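Local coordinates for protein 3-methyladenine DNA glycosylase (Helicobacter pylori, PDB 1PU6) that excises alkylated bases such as 3-methyladenine from DNA as a helix-hairpin-helix glycosylase, the opening step of base excision repair, at residues A[7-12]-A[186-191]; A[22-27]-A[138-143]; A[146-151]-A[165-170]; A[176-181]-A[197-202]. All coordinates share one frame; numbering follows the deposited sequence.

Interaction 1. Residues A[7-12]-A[186-191]; sequences ILKALK and LALYEN
Leu8 and Lys12, one turn apart on helix 4-12, meet Leu188 and Tyr189 where helix 182-187 runs out. The close part has two pairs. The leucine side chains run antiparallel alongside one another, with CD2 of Leu8 3.8 Å from CD1 of Leu188. Leu8 points its CG away from its own backbone N (chi1 176°), which carries the branch across to the neighbouring segment. Leu8 is buried against Leu198 and Phe202 of helix 195-203, while Leu188 remains partly exposed. Beside them the chain of Lys12, kinked at its second and fourth torsions, passes obliquely by the Tyr189 ring, CE lying 3.5 Å from CE1. Its NZ stays 3.9 Å from Leu188 O. The loose side is Lys9, whose CG comes no nearer than 4.4 Å to Leu188 CD2 and whose ammonium pairs with Glu6. The helix end behind the contact is a Schellman motif: Glu190, with positive phi, donates N to Ala187 O, and Asn191 N reaches Leu186 O. Leu186 O also accepts from Tyr189 N, the two donors approaching from opposite faces of the carbonyl plane. With no hydrogen bond crossing between the segments, the contact depends on leucine methyls and the lysine's carbon chain beside the tyrosine ring, while Lys9 NZ turns to Glu6 and the Tyr189 hydroxyl bonds to the carboxylated lysine at position 205.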
loop_
_atom_site.group_PDB
_atom_site.type_symbol
_atom_site.label_atom_id
_atom_site.label_comp_id
_atom_site.label_asym_id
_atom_site.label_seq_id
_atom_site.Cartn_x
_atom_site.Cartn_y
_atom_site.Cartn_z
ATOM N N ILE A 7 -12.097 1.081 17.228
ATOM C CA ILE A 7 -12.347 1.566 15.874
ATOM C C ILE A 7 -12.441 0.352 14.934
ATOM O O ILE A 7 -13.343 0.308 14.090
ATOM C CB ILE A 7 -11.227 2.548 15.424
ATOM C CG1 ILE A 7 -11.292 3.831 16.277
ATOM C CG2 ILE A 7 -11.321 2.871 13.907
ATOM C CD1 ILE A 7 -10.117 4.762 16.081
ATOM N N LEU A 8 -11.504 -0.605 15.068
ATOM C CA LEU A 8 -11.533 -1.822 14.241
ATOM C C LEU A 8 -12.882 -2.546 14.388
ATOM O O LEU A 8 -13.531 -2.896 13.368
ATOM C CB LEU A 8 -10.385 -2.770 14.578
ATOM C CG LEU A 8 -10.411 -4.117 13.817
ATOM C CD1 LEU A 8 -10.423 -3.941 12.265
ATOM C CD2 LEU A 8 -9.193 -5.002 14.205
ATOM N N LYS A 9 -13.331 -2.768 15.628
ATOM C CA LYS A 9 -14.641 -3.413 15.805
ATOM C C LYS A 9 -15.781 -2.624 15.121
ATOM O O LYS A 9 -16.677 -3.219 14.461
ATOM C CB LYS A 9 -14.934 -3.589 17.320
ATOM C CG LYS A 9 -14.076 -4.652 17.984
ATOM C CD LYS A 9 -14.499 -4.957 19.431
ATOM C CE LYS A 9 -14.135 -3.794 20.336
ATOM N NZ LYS A 9 -14.588 -3.946 21.754
ATOM N N ALA A 10 -15.788 -1.300 15.299
ATOM C CA ALA A 10 -16.847 -0.466 14.701
ATOM C C ALA A 10 -16.855 -0.545 13.181
ATOM O O ALA A 10 -17.931 -0.715 12.545
ATOM C CB ALA A 10 -16.687 0.999 15.159
ATOM N N LEU A 11 -15.683 -0.477 12.581
ATOM C CA LEU A 11 -15.619 -0.521 11.125
ATOM C C LEU A 11 -15.968 -1.928 10.608
ATOM O O LEU A 11 -16.676 -2.084 9.560
ATOM C CB LEU A 11 -14.233 -0.091 10.640
ATOM C CG LEU A 11 -13.915 1.420 10.798
ATOM C CD1 LEU A 11 -12.448 1.696 10.465
ATOM C CD2 LEU A 11 -14.845 2.277 9.891
ATOM N N LYS A 12 -15.506 -2.952 11.336
ATOM C CA LYS A 12 -15.808 -4.324 10.977
ATOM C C LYS A 12 -17.342 -4.540 10.899
ATOM O O LYS A 12 -17.860 -5.258 10.004
ATOM C CB LYS A 12 -15.195 -5.289 11.997
ATOM C CG LYS A 12 -15.439 -6.770 11.719
ATOM C CD LYS A 12 -14.663 -7.204 10.502
ATOM C CE LYS A 12 -14.341 -8.704 10.576
ATOM N NZ LYS A 12 -15.492 -9.398 9.996
ATOM N N LEU A 186 -7.694 -11.003 16.473
ATOM C CA LEU A 186 -7.602 -12.176 15.589
ATOM C C LEU A 186 -8.907 -13.012 15.620
ATOM O O LEU A 186 -9.329 -13.638 14.605
ATOM C CB LEU A 186 -6.404 -13.053 15.986
ATOM C CG LEU A 186 -5.064 -12.341 15.698
ATOM C CD1 LEU A 186 -3.940 -13.197 16.260
ATOM C CD2 LEU A 186 -4.804 -12.032 14.214
ATOM N N ALA A 187 -9.599 -12.964 16.766
ATOM C CA ALA A 187 -10.868 -13.697 16.891
ATOM C C ALA A 187 -12.012 -13.079 16.060
ATOM O O ALA A 187 -13.015 -13.796 15.718
ATOM C CB ALA A 187 -11.223 -13.820 18.384
ATOM N N LEU A 188 -11.883 -11.798 15.682
ATOM C CA LEU A 188 -12.842 -11.168 14.741
ATOM C C LEU A 188 -12.914 -11.921 13.403
ATOM O O LEU A 188 -13.946 -11.831 12.670
ATOM C CB LEU A 188 -12.465 -9.697 14.430
ATOM C CG LEU A 188 -12.546 -8.671 15.575
ATOM C CD1 LEU A 188 -12.063 -7.344 15.059
ATOM C CD2 LEU A 188 -14.021 -8.560 16.061
ATOM N N TYR A 189 -11.836 -12.653 13.096
ATOM C CA TYR A 189 -11.733 -13.425 11.870
ATOM C C TYR A 189 -11.665 -14.919 12.158
ATOM O O TYR A 189 -11.175 -15.694 11.321
ATOM C CB TYR A 189 -10.469 -12.958 11.107
ATOM C CG TYR A 189 -10.527 -11.484 10.743
ATOM C CD1 TYR A 189 -11.173 -11.030 9.558
ATOM C CD2 TYR A 189 -9.965 -10.523 11.601
ATOM C CE1 TYR A 189 -11.205 -9.631 9.232
ATOM C CE2 TYR A 189 -10.021 -9.164 11.310
ATOM C CZ TYR A 189 -10.645 -8.712 10.126
ATOM O OH TYR A 189 -10.680 -7.341 9.881
ATOM N N GLU A 190 -12.138 -15.306 13.346
ATOM C CA GLU A 190 -12.157 -16.711 13.773
ATOM C C GLU A 190 -10.760 -17.365 13.626
ATOM O O GLU A 190 -10.639 -18.551 13.298
ATOM C CB GLU A 190 -13.280 -17.476 13.010
ATOM C CG GLU A 190 -14.637 -16.772 13.195
ATOM C CD GLU A 190 -15.846 -17.501 12.619
ATOM O OE1 GLU A 190 -15.692 -18.232 11.624
ATOM O OE2 GLU A 190 -16.975 -17.323 13.164
ATOM N N ASN A 191 -9.718 -16.588 13.930
ATOM C CA ASN A 191 -8.322 -17.048 13.893
ATOM C C ASN A 191 -7.917 -17.571 12.508
ATOM O O ASN A 191 -7.048 -18.448 12.424
ATOM C CB ASN A 191 -8.044 -18.124 14.999
ATOM C CG ASN A 191 -8.230 -17.588 16.403
ATOM O OD1 ASN A 191 -8.300 -16.376 16.613
ATOM N ND2 ASN A 191 -8.288 -18.502 17.399
#

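Interaction 2. Residues A[22-27]-A[138-143]; sequences AWWWPN and LCYACA. Unlike the reference sequence in segment 138-143: Ala141 (reference Val).
The Tyr140 ring has Trp25 CE3 3.5 Å above one face, offset toward the rim, while Cys139 SG sits over the centre of the opposite face. At its edge, in the ring plane, Trp23 O approaches CE1 to 3.2 Å. The Trp25 and Tyr140 rings lie obliquely, their planes 38° apart, and CB of Trp25 adds a contact with CD1 of Tyr140. Trp24 completes the aromatic cluster, bringing CE3 within 3.6 Å of Tyr140 OH. Trp23 reaches the other way, past Cys139 O, to set CH2 3.6 Å from Ala143 CB. Tyr140 OH is hydrogen-bonded to Ala200 O, and Trp24 NE1 to Glu208. A bound beta-mercaptoethanol, probably from crystallisation, has its nearest atom about 3 Å from the Trp24 side chain. The loop between helices 4-12 and 31-39 is thus laid against the end of helix 131-141, the second helix of the probable helix-hairpin-helix, while Trp23 and Tyr140 also touch helix 195-203 and Trp25 meets Phe45 of helix 45-57 edge-to-face.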
loop_
_atom_site.group_PDB
_atom_site.type_symbol
_atom_site.label_atom_id
_atom_site.label_comp_id
_atom_site.label_asym_id
_atom_site.label_seq_id
_atom_site.Cartn_x
_atom_site.Cartn_y
_atom_site.Cartn_z
ATOM N N ALA A 22 -9.277 -10.347 -0.676
ATOM C CA ALA A 22 -8.923 -10.793 0.682
ATOM C C ALA A 22 -7.960 -9.843 1.432
ATOM O O ALA A 22 -8.036 -9.722 2.649
ATOM C CB ALA A 22 -8.237 -12.155 0.603
ATOM N N TRP A 23 -7.028 -9.255 0.696
ATOM C CA TRP A 23 -6.071 -8.303 1.310
ATOM C C TRP A 23 -6.413 -6.834 0.942
ATOM O O TRP A 23 -5.578 -5.973 1.094
ATOM C CB TRP A 23 -4.607 -8.609 0.888
ATOM C CG TRP A 23 -3.984 -9.825 1.598
ATOM C CD1 TRP A 23 -4.358 -11.172 1.483
ATOM C CD2 TRP A 23 -2.865 -9.796 2.481
ATOM N NE1 TRP A 23 -3.538 -11.941 2.275
ATOM C CE2 TRP A 23 -2.629 -11.124 2.915
ATOM C CE3 TRP A 23 -2.054 -8.755 2.978
ATOM C CZ2 TRP A 23 -1.578 -11.455 3.810
ATOM C CZ3 TRP A 23 -1.001 -9.062 3.893
ATOM C CH2 TRP A 23 -0.782 -10.407 4.297
ATOM N N TRP A 24 -7.646 -6.606 0.432
ATOM C CA TRP A 24 -8.214 -5.309 0.015
ATOM C C TRP A 24 -7.570 -4.747 -1.257
ATOM O O TRP A 24 -8.274 -4.427 -2.241
ATOM C CB TRP A 24 -8.204 -4.265 1.144
ATOM C CG TRP A 24 -8.742 -2.914 0.689
ATOM C CD1 TRP A 24 -10.055 -2.601 0.365
ATOM C CD2 TRP A 24 -7.988 -1.732 0.491
ATOM N NE1 TRP A 24 -10.134 -1.287 -0.022
ATOM C CE2 TRP A 24 -8.882 -0.717 0.079
ATOM C CE3 TRP A 24 -6.637 -1.393 0.692
ATOM C CZ2 TRP A 24 -8.462 0.608 -0.183
ATOM C CZ3 TRP A 24 -6.225 -0.081 0.435
ATOM C CH2 TRP A 24 -7.149 0.909 0.027
ATOM N N TRP A 25 -6.236 -4.598 -1.232
ATOM C CA TRP A 25 -5.532 -4.018 -2.407
ATOM C C TRP A 25 -5.663 -5.069 -3.564
ATOM O O TRP A 25 -5.343 -6.266 -3.350
ATOM C CB TRP A 25 -4.051 -3.819 -1.997
ATOM C CG TRP A 25 -3.298 -2.905 -2.874
ATOM C CD1 TRP A 25 -2.941 -3.096 -4.182
ATOM C CD2 TRP A 25 -2.767 -1.632 -2.477
ATOM N NE1 TRP A 25 -2.223 -2.003 -4.627
ATOM C CE2 TRP A 25 -2.097 -1.089 -3.606
ATOM C CE3 TRP A 25 -2.829 -0.872 -1.283
ATOM C CZ2 TRP A 25 -1.478 0.178 -3.582
ATOM C CZ3 TRP A 25 -2.202 0.398 -1.243
ATOM C CH2 TRP A 25 -1.539 0.901 -2.395
ATOM N N PRO A 26 -6.092 -4.666 -4.768
ATOM C CA PRO A 26 -6.165 -5.622 -5.890
ATOM C C PRO A 26 -4.774 -6.147 -6.288
ATOM O O PRO A 26 -3.806 -5.381 -6.373
ATOM C CB PRO A 26 -6.817 -4.832 -7.057
ATOM C CG PRO A 26 -6.861 -3.448 -6.616
ATOM C CD PRO A 26 -6.484 -3.292 -5.139
ATOM N N ASN A 27 -4.684 -7.459 -6.481
ATOM C CA ASN A 27 -3.412 -8.120 -6.777
ATOM C C ASN A 27 -2.316 -7.898 -5.700
ATOM O O ASN A 27 -1.110 -7.748 -6.004
ATOM C CB ASN A 27 -2.910 -7.759 -8.208
ATOM C CG ASN A 27 -3.863 -8.288 -9.289
ATOM O OD1 ASN A 27 -4.309 -7.530 -10.199
ATOM N ND2 ASN A 27 -4.229 -9.582 -9.178
ATOM N N LEU A 138 5.499 -2.599 2.169
ATOM C CA LEU A 138 5.751 -3.621 3.225
ATOM C C LEU A 138 4.500 -4.485 3.545
ATOM O O LEU A 138 4.588 -5.744 3.672
ATOM C CB LEU A 138 6.213 -2.981 4.535
ATOM C CG LEU A 138 7.615 -2.387 4.426
ATOM C CD1 LEU A 138 7.949 -1.506 5.631
ATOM C CD2 LEU A 138 8.734 -3.417 4.213
ATOM N N CYS A 139 3.351 -3.834 3.674
ATOM C CA CYS A 139 2.120 -4.582 3.982
ATOM C C CYS A 139 1.573 -5.317 2.770
ATOM O O CYS A 139 1.427 -6.551 2.794
ATOM C CB CYS A 139 1.029 -3.593 4.543
ATOM S SG CYS A 139 -0.477 -4.449 4.947
ATOM N N TYR A 140 1.244 -4.583 1.699
ATOM C CA TYR A 140 0.454 -5.154 0.605
ATOM C C TYR A 140 1.267 -5.868 -0.468
ATOM O O TYR A 140 0.687 -6.604 -1.269
ATOM C CB TYR A 140 -0.366 -4.049 -0.087
ATOM C CG TYR A 140 -1.362 -3.450 0.875
ATOM C CD1 TYR A 140 -2.598 -4.128 1.135
ATOM C CD2 TYR A 140 -1.135 -2.178 1.450
ATOM C CE1 TYR A 140 -3.581 -3.574 1.955
ATOM C CE2 TYR A 140 -2.126 -1.599 2.311
ATOM C CZ TYR A 140 -3.328 -2.318 2.546
ATOM O OH TYR A 140 -4.247 -1.767 3.400
ATOM N N ALA A 141 2.579 -5.635 -0.501
ATOM C CA ALA A 141 3.436 -6.440 -1.378
ATOM C C ALA A 141 4.206 -7.504 -0.609
ATOM O O ALA A 141 4.394 -8.568 -1.157
ATOM C CB ALA A 141 4.398 -5.584 -2.238
ATOM N N CYS A 142 4.650 -7.232 0.623
ATOM C CA CYS A 142 5.572 -8.164 1.347
ATOM C C CYS A 142 4.934 -8.937 2.510
ATOM O O CYS A 142 5.613 -9.780 3.149
ATOM C CB CYS A 142 6.799 -7.401 1.889
ATOM S SG CYS A 142 7.663 -6.494 0.564
ATOM N N ALA A 143 3.667 -8.654 2.798
ATOM C CA ALA A 143 2.983 -9.325 3.916
ATOM C C ALA A 143 3.619 -9.125 5.297
ATOM O O ALA A 143 3.567 -10.066 6.157
ATOM C CB ALA A 143 2.729 -10.852 3.591
#

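Interaction 3. Residues A[146-151]-A[165-170]; sequences VMVVDK and EDYDEL
Tyr167 carries its CG anti to the backbone N (chi1 -177°), which carries its ring from the first turn of helix 167-179 to Val149, whose chi1 of -61° puts CG2 between backbone N and carbonyl carbon, facing that ring. The methyl sits almost over the ring centre, 3.6 Å from the Tyr167 centroid and 12° off the normal, a CH-pi contact. Val149 CG2 also touches Leu170 CD1 at 3.8 Å, leaving the valine wedged between two side chains of the same helix. Beyond the ring, Val149 N donates a straight but weak hydrogen bond to Tyr167 OH, 3.3 Å long; the hydroxyl is also bonded to Asp135 of helix 131-141. In HhH-GPD glycosylases the hairpin is followed by a loop bearing a conserved aspartate, and the position of Asp150 in segment 146-151 is consistent with that residue. Asp150 is the N-cap of helix 151-159 and its OD2 is bonded to Ser153. Asp166 plays the equivalent part for helix 167-179: OD2 accepts from Glu169 N at 3.2 Å, using the lone pair away from its other oxygen. Salt bridges from Asp168 to Arg120 and Lys131 tie the start of this helix to the probable hairpin region.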
loop_
_atom_site.group_PDB
_atom_site.type_symbol
_atom_site.label_atom_id
_atom_site.label_comp_id
_atom_site.label_asym_id
_atom_site.label_seq_id
_atom_site.Cartn_x
_atom_site.Cartn_y
_atom_site.Cartn_z
ATOM N N VAL A 146 2.705 -4.397 9.281
ATOM C CA VAL A 146 2.783 -2.928 9.233
ATOM C C VAL A 146 1.403 -2.406 8.864
ATOM O O VAL A 146 0.774 -2.903 7.888
ATOM C CB VAL A 146 3.751 -2.511 8.091
ATOM C CG1 VAL A 146 3.707 -1.044 7.851
ATOM C CG2 VAL A 146 5.179 -2.971 8.503
ATOM N N MET A 147 0.898 -1.399 9.589
ATOM C CA MET A 147 -0.368 -0.751 9.179
ATOM C C MET A 147 -0.106 0.605 8.476
ATOM O O MET A 147 0.468 1.504 9.076
ATOM C CB MET A 147 -1.324 -0.524 10.358
ATOM C CG MET A 147 -2.848 -0.278 9.740
ATOM S SD MET A 147 -3.967 -0.305 10.964
ATOM C CE MET A 147 -5.173 0.880 10.254
ATOM N N VAL A 148 -0.557 0.758 7.238
ATOM C CA VAL A 148 -0.401 2.001 6.481
ATOM C C VAL A 148 -1.344 3.035 7.102
ATOM O O VAL A 148 -2.476 2.681 7.487
ATOM C CB VAL A 148 -0.846 1.778 5.026
ATOM C CG1 VAL A 148 -0.894 3.105 4.245
ATOM C CG2 VAL A 148 0.108 0.775 4.364
ATOM N N VAL A 149 -0.867 4.285 7.212
ATOM C CA VAL A 149 -1.749 5.444 7.492
ATOM C C VAL A 149 -1.554 6.523 6.446
ATOM O O VAL A 149 -0.667 6.400 5.592
ATOM C CB VAL A 149 -1.580 6.013 8.944
ATOM C CG1 VAL A 149 -1.965 4.884 9.985
ATOM C CG2 VAL A 149 -0.171 6.560 9.193
ATOM N N ASP A 150 -2.405 7.552 6.457
ATOM C CA ASP A 150 -2.504 8.493 5.299
ATOM C C ASP A 150 -3.415 9.665 5.724
ATOM O O ASP A 150 -3.896 9.690 6.857
ATOM C CB ASP A 150 -3.138 7.783 4.069
ATOM C CG ASP A 150 -4.471 7.115 4.380
ATOM O OD1 ASP A 150 -5.068 6.521 3.444
ATOM O OD2 ASP A 150 -5.016 7.134 5.512
ATOM N N LYS A 151 -3.641 10.622 4.815
ATOM C CA LYS A 151 -4.515 11.767 5.090
ATOM C C LYS A 151 -5.924 11.284 5.497
ATOM O O LYS A 151 -6.535 11.837 6.427
ATOM C CB LYS A 151 -4.616 12.708 3.874
ATOM C CG LYS A 151 -5.306 14.045 4.228
ATOM N N GLU A 165 -0.756 14.469 14.000
ATOM C CA GLU A 165 -0.284 14.914 12.695
ATOM C C GLU A 165 0.951 14.146 12.232
ATOM O O GLU A 165 1.173 14.043 11.016
ATOM C CB GLU A 165 -0.021 16.431 12.708
ATOM C CG GLU A 165 -1.254 17.241 12.306
ATOM C CD GLU A 165 -1.651 18.287 13.326
ATOM O OE1 GLU A 165 -2.384 17.922 14.269
ATOM O OE2 GLU A 165 -1.251 19.475 13.164
ATOM N N ASP A 166 1.739 13.581 13.157
ATOM C CA ASP A 166 2.970 12.920 12.767
ATOM C C ASP A 166 2.700 11.511 12.258
ATOM O O ASP A 166 2.008 10.737 12.950
ATOM C CB ASP A 166 3.911 12.868 13.956
ATOM C CG ASP A 166 5.182 12.160 13.642
ATOM O OD1 ASP A 166 6.105 12.805 13.054
ATOM O OD2 ASP A 166 5.348 10.946 13.931
ATOM N N TYR A 167 3.252 11.171 11.085
ATOM C CA TYR A 167 2.939 9.854 10.469
ATOM C C TYR A 167 3.241 8.695 11.433
ATOM O O TYR A 167 2.400 7.822 11.598
ATOM C CB TYR A 167 3.725 9.657 9.121
ATOM C CG TYR A 167 3.395 8.371 8.402
ATOM C CD1 TYR A 167 2.589 8.388 7.242
ATOM C CD2 TYR A 167 3.834 7.142 8.902
ATOM C CE1 TYR A 167 2.249 7.214 6.591
ATOM C CE2 TYR A 167 3.476 5.980 8.314
ATOM C CZ TYR A 167 2.705 6.006 7.140
ATOM O OH TYR A 167 2.358 4.795 6.559
ATOM N N ASP A 168 4.437 8.635 12.028
ATOM C CA ASP A 168 4.813 7.435 12.803
ATOM C C ASP A 168 4.003 7.263 14.100
ATOM O O ASP A 168 3.740 6.143 14.577
ATOM C CB ASP A 168 6.296 7.425 13.160
ATOM C CG ASP A 168 7.201 7.222 11.925
ATOM O OD1 ASP A 168 8.413 7.571 11.977
ATOM O OD2 ASP A 168 6.800 6.769 10.855
ATOM N N GLU A 169 3.612 8.389 14.680
ATOM C CA GLU A 169 2.771 8.369 15.886
ATOM C C GLU A 169 1.326 7.992 15.580
ATOM O O GLU A 169 0.722 7.256 16.325
ATOM C CB GLU A 169 2.835 9.746 16.552
ATOM C CG GLU A 169 4.264 9.983 17.082
ATOM C CD GLU A 169 4.436 11.324 17.792
ATOM O OE1 GLU A 169 5.613 11.698 18.102
ATOM O OE2 GLU A 169 3.415 11.986 18.086
ATOM N N LEU A 170 0.833 8.427 14.422
ATOM C CA LEU A 170 -0.490 8.041 13.944
ATOM C C LEU A 170 -0.519 6.517 13.665
ATOM O O LEU A 170 -1.423 5.779 14.064
ATOM C CB LEU A 170 -0.746 8.814 12.662
ATOM C CG LEU A 170 -2.153 9.083 12.175
ATOM C CD1 LEU A 170 -2.310 9.292 10.664
ATOM C CD2 LEU A 170 -3.422 8.843 12.992
#

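Interaction 4. Residues A[176-181]-A[197-202]; sequences KGVQEN and QLYARF
The end of helix 167-179 lies beside helix 195-203, with Val178 and Tyr199 the nearest residues and their CA atoms 8.9 Å apart. Val178 points into the gap and divides its methyls: CG1 lies 4.0 Å from Leu198 CD2, while CG2 touches Phe202 CE1 at 3.9 Å. Its CB comes obliquely to the Tyr199 ring at CE2. At the exposed margin Gln179 crosses the tyrosine at about a right angle, its CG 3.7 Å from Tyr199 OH. A water in the plane of the Tyr199 ring, at its edge, donates to Gln179 OE1 (2.7 Å) and is hydrogen-bonded to Tyr199 OH as well. Within segment 176-181, Asn181 ND2 donates to Gly177 O at 2.9 Å, in the carbonyl plane, holding the amide against the last turn. Val178 and Leu198 both also touch Ala185 of helix 182-187, and Leu198 and Phe202 reach helix 4-12. The result is an apolar helix-helix junction in the strand-free, all-helical architecture of an HhH-GPD glycosylase.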
loop_
_atom_site.group_PDB
_atom_site.type_symbol
_atom_site.label_atom_id
_atom_site.label_comp_id
_atom_site.label_asym_id
_atom_site.label_seq_id
_atom_site.Cartn_x
_atom_site.Cartn_y
_atom_site.Cartn_z
ATOM N N LYS A 176 -0.832 -0.159 17.980
ATOM C CA LYS A 176 -0.762 -0.593 19.378
ATOM C C LYS A 176 -2.107 -1.080 19.964
ATOM O O LYS A 176 -2.123 -1.993 20.800
ATOM C CB LYS A 176 -0.109 0.491 20.250
ATOM C CG LYS A 176 -0.983 1.648 20.666
ATOM C CD LYS A 176 -0.077 2.815 21.194
ATOM C CE LYS A 176 -0.656 3.580 22.377
ATOM N NZ LYS A 176 -0.883 2.707 23.584
ATOM N N GLY A 177 -3.223 -0.486 19.536
ATOM C CA GLY A 177 -4.527 -0.938 20.021
ATOM C C GLY A 177 -4.787 -2.386 19.601
ATOM O O GLY A 177 -5.363 -3.158 20.349
ATOM N N VAL A 178 -4.344 -2.751 18.397
ATOM C CA VAL A 178 -4.484 -4.138 17.940
ATOM C C VAL A 178 -3.516 -5.049 18.758
ATOM O O VAL A 178 -3.903 -6.130 19.256
ATOM C CB VAL A 178 -4.236 -4.248 16.421
ATOM C CG1 VAL A 178 -4.302 -5.725 15.971
ATOM C CG2 VAL A 178 -5.270 -3.410 15.641
ATOM N N GLN A 179 -2.255 -4.639 18.878
ATOM C CA GLN A 179 -1.265 -5.442 19.641
ATOM C C GLN A 179 -1.715 -5.714 21.076
ATOM O O GLN A 179 -1.529 -6.824 21.634
ATOM C CB GLN A 179 0.091 -4.726 19.688
ATOM C CG GLN A 179 0.770 -4.574 18.321
ATOM C CD GLN A 179 1.956 -3.529 18.338
ATOM O OE1 GLN A 179 2.649 -3.371 17.347
ATOM N NE2 GLN A 179 2.178 -2.857 19.490
ATOM N N GLU A 180 -2.267 -4.698 21.710
ATOM C CA GLU A 180 -2.700 -4.802 23.110
ATOM C C GLU A 180 -3.925 -5.714 23.290
ATOM O O GLU A 180 -4.249 -6.110 24.422
ATOM C CB GLU A 180 -2.985 -3.379 23.643
ATOM C CG GLU A 180 -1.707 -2.568 23.917
ATOM C CD GLU A 180 -1.894 -1.048 23.962
ATOM O OE1 GLU A 180 -0.847 -0.342 23.941
ATOM O OE2 GLU A 180 -3.052 -0.549 23.991
ATOM N N ASN A 181 -4.593 -6.039 22.182
ATOM C CA ASN A 181 -5.824 -6.802 22.161
ATOM C C ASN A 181 -5.720 -7.912 21.089
ATOM O O ASN A 181 -6.693 -8.220 20.389
ATOM C CB ASN A 181 -7.005 -5.882 21.808
ATOM C CG ASN A 181 -7.315 -4.893 22.885
ATOM O OD1 ASN A 181 -7.899 -5.275 23.933
ATOM N ND2 ASN A 181 -6.941 -3.631 22.690
ATOM N N GLN A 197 -2.378 -9.574 7.448
ATOM C CA GLN A 197 -3.613 -9.444 6.637
ATOM C C GLN A 197 -4.650 -8.603 7.376
ATOM O O GLN A 197 -5.435 -7.872 6.737
ATOM C CB GLN A 197 -4.164 -10.827 6.314
ATOM C CG GLN A 197 -5.287 -10.737 5.255
ATOM C CD GLN A 197 -5.872 -12.099 4.888
ATOM O OE1 GLN A 197 -5.299 -13.160 5.206
ATOM N NE2 GLN A 197 -6.991 -12.070 4.191
ATOM N N LEU A 198 -4.729 -8.754 8.708
ATOM C CA LEU A 198 -5.612 -7.900 9.484
ATOM C C LEU A 198 -5.289 -6.382 9.242
ATOM O O LEU A 198 -6.188 -5.583 8.987
ATOM C CB LEU A 198 -5.562 -8.267 10.985
ATOM C CG LEU A 198 -6.538 -7.532 11.887
ATOM C CD1 LEU A 198 -6.813 -8.478 13.193
ATOM C CD2 LEU A 198 -5.988 -6.201 12.335
ATOM N N TYR A 199 -4.006 -5.996 9.320
ATOM C CA TYR A 199 -3.662 -4.580 9.084
ATOM C C TYR A 199 -3.999 -4.151 7.621
ATOM O O TYR A 199 -4.457 -3.016 7.389
ATOM C CB TYR A 199 -2.157 -4.383 9.346
ATOM C CG TYR A 199 -1.716 -4.365 10.786
ATOM C CD1 TYR A 199 -0.428 -4.775 11.121
ATOM C CD2 TYR A 199 -2.513 -3.850 11.794
ATOM C CE1 TYR A 199 0.044 -4.739 12.429
ATOM C CE2 TYR A 199 -2.043 -3.792 13.155
ATOM C CZ TYR A 199 -0.750 -4.233 13.441
ATOM O OH TYR A 199 -0.242 -4.192 14.756
ATOM N N ALA A 200 -3.803 -5.067 6.661
ATOM C CA ALA A 200 -4.166 -4.792 5.246
ATOM C C ALA A 200 -5.630 -4.418 5.138
ATOM O O ALA A 200 -6.003 -3.405 4.480
ATOM C CB ALA A 200 -3.836 -6.033 4.373
ATOM N N ARG A 201 -6.472 -5.212 5.798
ATOM C CA ARG A 201 -7.927 -4.983 5.727
ATOM C C ARG A 201 -8.330 -3.741 6.541
ATOM O O ARG A 201 -9.249 -3.015 6.146
ATOM C CB ARG A 201 -8.659 -6.226 6.207
ATOM C CG ARG A 201 -8.530 -7.442 5.225
ATOM C CD ARG A 201 -9.247 -8.649 5.666
ATOM N NE ARG A 201 -10.727 -8.409 5.510
ATOM C CZ ARG A 201 -11.412 -8.645 4.391
ATOM N NH1 ARG A 201 -10.861 -9.162 3.318
ATOM N NH2 ARG A 201 -12.752 -8.405 4.382
ATOM N N PHE A 202 -7.717 -3.543 7.713
ATOM C CA PHE A 202 -8.065 -2.403 8.581
ATOM C C PHE A 202 -7.829 -1.059 7.833
ATOM O O PHE A 202 -8.738 -0.166 7.780
ATOM C CB PHE A 202 -7.220 -2.524 9.890
ATOM C CG PHE A 202 -7.629 -1.606 11.016
ATOM C CD1 PHE A 202 -6.897 -1.676 12.240
ATOM C CD2 PHE A 202 -8.679 -0.709 10.936
ATOM C CE1 PHE A 202 -7.152 -0.849 13.330
ATOM C CE2 PHE A 202 -9.006 0.156 12.050
ATOM C CZ PHE A 202 -8.232 0.065 13.264
HETATM O O HOH W 1 2.501 -5.025 15.155
#

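Helix 195-203 links the four contacts. It supplies one side of interaction 4, and its residues touch those of each other interaction: Leu198 and Phe202 pack on interaction 1, Ala200 and Arg201 bond to interaction 2, and Tyr199 and Phe202 meet the loop of interaction 3. Interactions 1 and 4 are neighbours, their centres about 9 Å apart, whereas interactions 1 and 3 have centres about 20 Å apart and do not touch. Interactions 3 and 4 share helix 167-179. Along the chain, interactions 2 and 3 follow in series between the two segments of interaction 1, which alternate with those of interaction 4. Helix 195-203 thereby joins the N-terminal helix 4-12, helix 167-179 and the end of helix 131-141 into one body.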